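Local coordinates for putative phage capsid protein (Corynebacterium diphtheriae NCTC 13129, PDB 2R9I) that is of unknown function but, as a putative phage capsid protein, probably contributes to a viral shell, its N-terminal domain forming a helical hairpin, at residues 19-27 against 39-50. Sequence-based numbering, arbitrary orientation.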
loop_
_atom_site.group_PDB
_atom_site.type_symbol
_atom_site.label_atom_id
_atom_site.label_comp_id
_atom_site.label_asym_id
_atom_site.label_seq_id
_atom_site.Cartn_x
_atom_site.Cartn_y
_atom_site.Cartn_z
ATOM N N SER A 19 6.480 0.770 -7.182
ATOM C CA SER A 19 7.828 0.302 -6.881
ATOM C C SER A 19 7.939 -1.200 -6.614
ATOM O O SER A 19 9.004 -1.802 -6.889
ATOM C CB SER A 19 8.522 1.146 -5.817
ATOM O OG SER A 19 7.905 0.995 -4.599
ATOM N N ALA A 20 6.856 -1.795 -6.111
ATOM C CA ALA A 20 6.747 -3.255 -5.977
ATOM C C ALA A 20 6.769 -3.905 -7.355
ATOM O O ALA A 20 7.303 -5.012 -7.530
ATOM C CB ALA A 20 5.482 -3.635 -5.262
ATOM N N LYS A 21 6.186 -3.232 -8.342
ATOM C CA LYS A 21 6.225 -3.755 -9.696
ATOM C C LYS A 21 7.584 -3.609 -10.386
ATOM O O LYS A 21 8.036 -4.560 -11.013
ATOM C CB LYS A 21 5.115 -3.152 -10.528
ATOM C CG LYS A 21 3.760 -3.597 -10.060
ATOM C CD LYS A 21 2.710 -2.979 -10.929
ATOM C CE LYS A 21 1.344 -3.398 -10.471
ATOM N NZ LYS A 21 0.337 -2.757 -11.348
ATOM N N ARG A 22 8.241 -2.447 -10.278
ATOM C CA ARG A 22 9.597 -2.299 -10.830
ATOM C C ARG A 22 10.454 -3.337 -10.147
ATOM O O ARG A 22 11.274 -3.977 -10.788
ATOM C CB ARG A 22 10.175 -0.879 -10.682
ATOM C CG ARG A 22 9.426 0.196 -11.564
ATOM C CD ARG A 22 9.919 1.690 -11.473
ATOM N NE ARG A 22 9.093 2.555 -12.343
ATOM C CZ ARG A 22 9.181 3.893 -12.464
ATOM N NH1 ARG A 22 10.089 4.611 -11.786
ATOM N NH2 ARG A 22 8.351 4.541 -13.287
ATOM N N ALA A 23 10.213 -3.576 -8.867
ATOM C CA ALA A 23 11.020 -4.553 -8.161
ATOM C C ALA A 23 10.820 -5.975 -8.662
ATOM O O ALA A 23 11.813 -6.701 -8.808
ATOM C CB ALA A 23 10.829 -4.466 -6.654
ATOM N N ARG A 24 9.579 -6.386 -8.934
ATOM C CA ARG A 24 9.359 -7.782 -9.370
ATOM C C ARG A 24 9.711 -7.992 -10.842
ATOM O O ARG A 24 10.057 -9.102 -11.249
ATOM C CB ARG A 24 7.996 -8.358 -8.933
ATOM C CG ARG A 24 6.959 -8.658 -9.989
ATOM C CD ARG A 24 6.665 -10.162 -10.081
ATOM N NE ARG A 24 7.746 -10.837 -10.807
ATOM C CZ ARG A 24 7.662 -12.010 -11.447
ATOM N NH1 ARG A 24 6.537 -12.719 -11.475
ATOM N NH2 ARG A 24 8.728 -12.478 -12.081
ATOM N N SER A 25 9.619 -6.926 -11.630
ATOM C CA SER A 25 10.087 -6.951 -13.011
ATOM C C SER A 25 11.588 -7.208 -13.079
ATOM O O SER A 25 12.073 -7.874 -13.994
ATOM C CB SER A 25 9.745 -5.637 -13.716
ATOM O OG SER A 25 8.397 -5.628 -14.152
ATOM N N ALA A 26 12.321 -6.674 -12.106
ATOM C CA ALA A 26 13.774 -6.785 -12.093
ATOM C C ALA A 26 14.215 -8.224 -11.851
ATOM O O ALA A 26 15.316 -8.619 -12.236
ATOM C CB ALA A 26 14.366 -5.862 -11.038
ATOM N N ILE A 27 13.350 -9.005 -11.213
ATOM C CA ILE A 27 13.620 -10.418 -10.980
ATOM C C ILE A 27 13.359 -11.244 -12.236
ATOM O O ILE A 27 12.354 -11.947 -12.330
ATOM C CB ILE A 27 12.765 -10.974 -9.826
ATOM C CG1 ILE A 27 12.898 -10.084 -8.588
ATOM C CG2 ILE A 27 13.168 -12.405 -9.505
ATOM C CD1 ILE A 27 11.859 -10.360 -7.523
ATOM N N ALA A 39 15.829 -10.229 -3.597
ATOM C CA ALA A 39 14.853 -9.394 -4.300
ATOM C C ALA A 39 13.415 -9.732 -3.932
ATOM O O ALA A 39 12.596 -8.822 -3.774
ATOM C CB ALA A 39 15.059 -9.447 -5.802
ATOM N N VAL A 40 13.111 -11.021 -3.779
ATOM C CA VAL A 40 11.775 -11.482 -3.375
ATOM C C VAL A 40 11.444 -11.040 -1.950
ATOM O O VAL A 40 10.291 -10.723 -1.624
ATOM C CB VAL A 40 11.658 -13.012 -3.483
ATOM C CG1 VAL A 40 10.437 -13.537 -2.747
ATOM C CG2 VAL A 40 11.609 -13.416 -4.922
ATOM N N GLU A 41 12.463 -11.017 -1.102
ATOM C CA GLU A 41 12.313 -10.547 0.262
ATOM C C GLU A 41 11.901 -9.072 0.244
ATOM O O GLU A 41 10.967 -8.666 0.917
ATOM C CB GLU A 41 13.631 -10.754 0.997
ATOM C CG GLU A 41 13.489 -11.203 2.444
ATOM C CD GLU A 41 12.483 -12.347 2.630
ATOM O OE1 GLU A 41 12.619 -13.361 1.909
ATOM O OE2 GLU A 41 11.570 -12.230 3.501
ATOM N N ASN A 42 12.579 -8.283 -0.575
ATOM C CA ASN A 42 12.265 -6.868 -0.723
ATOM C C ASN A 42 10.857 -6.591 -1.239
ATOM O O ASN A 42 10.171 -5.695 -0.756
ATOM C CB ASN A 42 13.258 -6.235 -1.671
ATOM C CG ASN A 42 14.689 -6.385 -1.207
ATOM O OD1 ASN A 42 15.590 -6.147 -1.992
ATOM N ND2 ASN A 42 14.911 -6.767 0.058
ATOM N N VAL A 43 10.411 -7.364 -2.212
ATOM C CA VAL A 43 9.044 -7.212 -2.704
ATOM C C VAL A 43 8.008 -7.541 -1.627
ATOM O O VAL A 43 7.035 -6.806 -1.467
ATOM C CB VAL A 43 8.786 -8.064 -3.989
ATOM C CG1 VAL A 43 7.344 -7.938 -4.452
ATOM C CG2 VAL A 43 9.722 -7.653 -5.088
ATOM N N LYS A 44 8.199 -8.638 -0.896
ATOM C CA LYS A 44 7.289 -8.996 0.208
ATOM C C LYS A 44 7.170 -7.860 1.252
ATOM O O LYS A 44 6.109 -7.663 1.859
ATOM C CB LYS A 44 7.753 -10.280 0.879
ATOM C CG LYS A 44 7.432 -11.540 0.136
ATOM C CD LYS A 44 8.038 -12.692 0.917
ATOM C CE LYS A 44 7.190 -13.956 0.873
ATOM N NZ LYS A 44 7.518 -14.751 -0.339
ATOM N N SER A 45 8.258 -7.105 1.417
ATOM C CA SER A 45 8.301 -5.971 2.344
ATOM C C SER A 45 7.579 -4.728 1.865
ATOM O O SER A 45 6.930 -4.044 2.642
ATOM C CB SER A 45 9.735 -5.602 2.667
ATOM O OG SER A 45 10.081 -6.271 3.865
ATOM N N ILE A 46 7.740 -4.417 0.591
ATOM C CA ILE A 46 7.008 -3.334 -0.018
ATOM C C ILE A 46 5.549 -3.714 -0.018
ATOM O O ILE A 46 4.721 -2.916 0.405
ATOM C CB ILE A 46 7.496 -3.054 -1.429
ATOM C CG1 ILE A 46 8.944 -2.537 -1.375
ATOM C CG2 ILE A 46 6.590 -2.056 -2.099
ATOM C CD1 ILE A 46 9.560 -2.346 -2.777
ATOM N N ILE A 47 5.213 -4.938 -0.422
ATOM C CA ILE A 47 3.781 -5.290 -0.400
ATOM C C ILE A 47 3.186 -5.207 1.018
ATOM O O ILE A 47 2.045 -4.791 1.212
ATOM C CB ILE A 47 3.367 -6.632 -1.172
ATOM C CG1 ILE A 47 3.214 -7.810 -0.233
ATOM C CG2 ILE A 47 4.233 -6.936 -2.430
ATOM C CD1 ILE A 47 1.842 -7.837 0.403
ATOM N N SER A 48 3.967 -5.580 2.014
ATOM C CA SER A 48 3.501 -5.440 3.387
ATOM C C SER A 48 3.139 -3.983 3.715
ATOM O O SER A 48 2.209 -3.709 4.475
ATOM C CB SER A 48 4.580 -5.934 4.332
ATOM O OG SER A 48 4.039 -6.063 5.612
ATOM N N GLU A 49 3.872 -3.051 3.123
ATOM C CA GLU A 49 3.599 -1.629 3.336
ATOM C C GLU A 49 2.383 -1.129 2.559
ATOM O O GLU A 49 1.649 -0.272 3.078
ATOM C CB GLU A 49 4.825 -0.763 3.001
ATOM C CG GLU A 49 5.955 -0.863 3.993
ATOM C CD GLU A 49 5.560 -0.581 5.446
ATOM O OE1 GLU A 49 4.482 0.038 5.713
ATOM O OE2 GLU A 49 6.351 -0.989 6.340
ATOM N N ILE A 50 2.194 -1.634 1.334
ATOM C CA ILE A 50 0.979 -1.402 0.564
ATOM C C ILE A 50 -0.249 -1.816 1.377
ATOM O O ILE A 50 -1.171 -1.014 1.533
ATOM C CB ILE A 50 0.963 -2.146 -0.795
ATOM C CG1 ILE A 50 2.018 -1.586 -1.745
ATOM C CG2 ILE A 50 -0.397 -2.027 -1.454
ATOM C CD1 ILE A 50 2.544 -2.594 -2.760
#
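Ala20 and Ala23 line the side of helix 6-26 that meets Val43, Ile46 and Ile50 of helix 33-71, and all the side-chain contacts that carry the pairing are apolar. The methyl of Ala20 is met from one side by two isoleucines one turn apart: its CB is 3.7 Å from Ile46 CG2 and 4.0 Å from Ile50 CD1. One turn on, Ala23 CB meets Val43 CG2 at 3.7 Å. With chi1 at 178°, Val43 turns CG1 away from its own N and brings CG2 round to the N side. The two methyls spread over the near face of helix 6-26, CG2 against Ala23 and the backbone N of Arg24, CG1 more loosely by the carbonyl oxygen of Ala20.

Near the C-terminal end of helix 6-26, Ile27 closes the row. Its CG1 packs on the methyl of Ala39, with 3.6 Å between Ile27 CG1 and Ala39 CB. With chi2 at 166° the chain is extended, and CD1 continues over the same methyl to reach Val40 CG2 at 4.0 Å and the CG2 branch of Val43.

Polar groups play a small part, and no hydrogen bond joins the two segments. The hydroxyl of Ser19 sits beside Ile46, 4.1 Å between Ser19 OG and Ile46 CD1, but is hydrogen-bonded back to the carbonyl of Asn15 in its own helix.

The short segments run antiparallel at 164°, with axes 9.4 Å apart at closest approach, a spacing consistent with the small alanine methyls at the interface. They lie near the closed end of a helical hairpin within the DIP0205-like N-terminal domain, near the connection from helix 6-26 to helix 33-71. Toward the other end, Ile50 carries the seam on to Leu16 and Met17, and also touches Arg13, on helix 6-26.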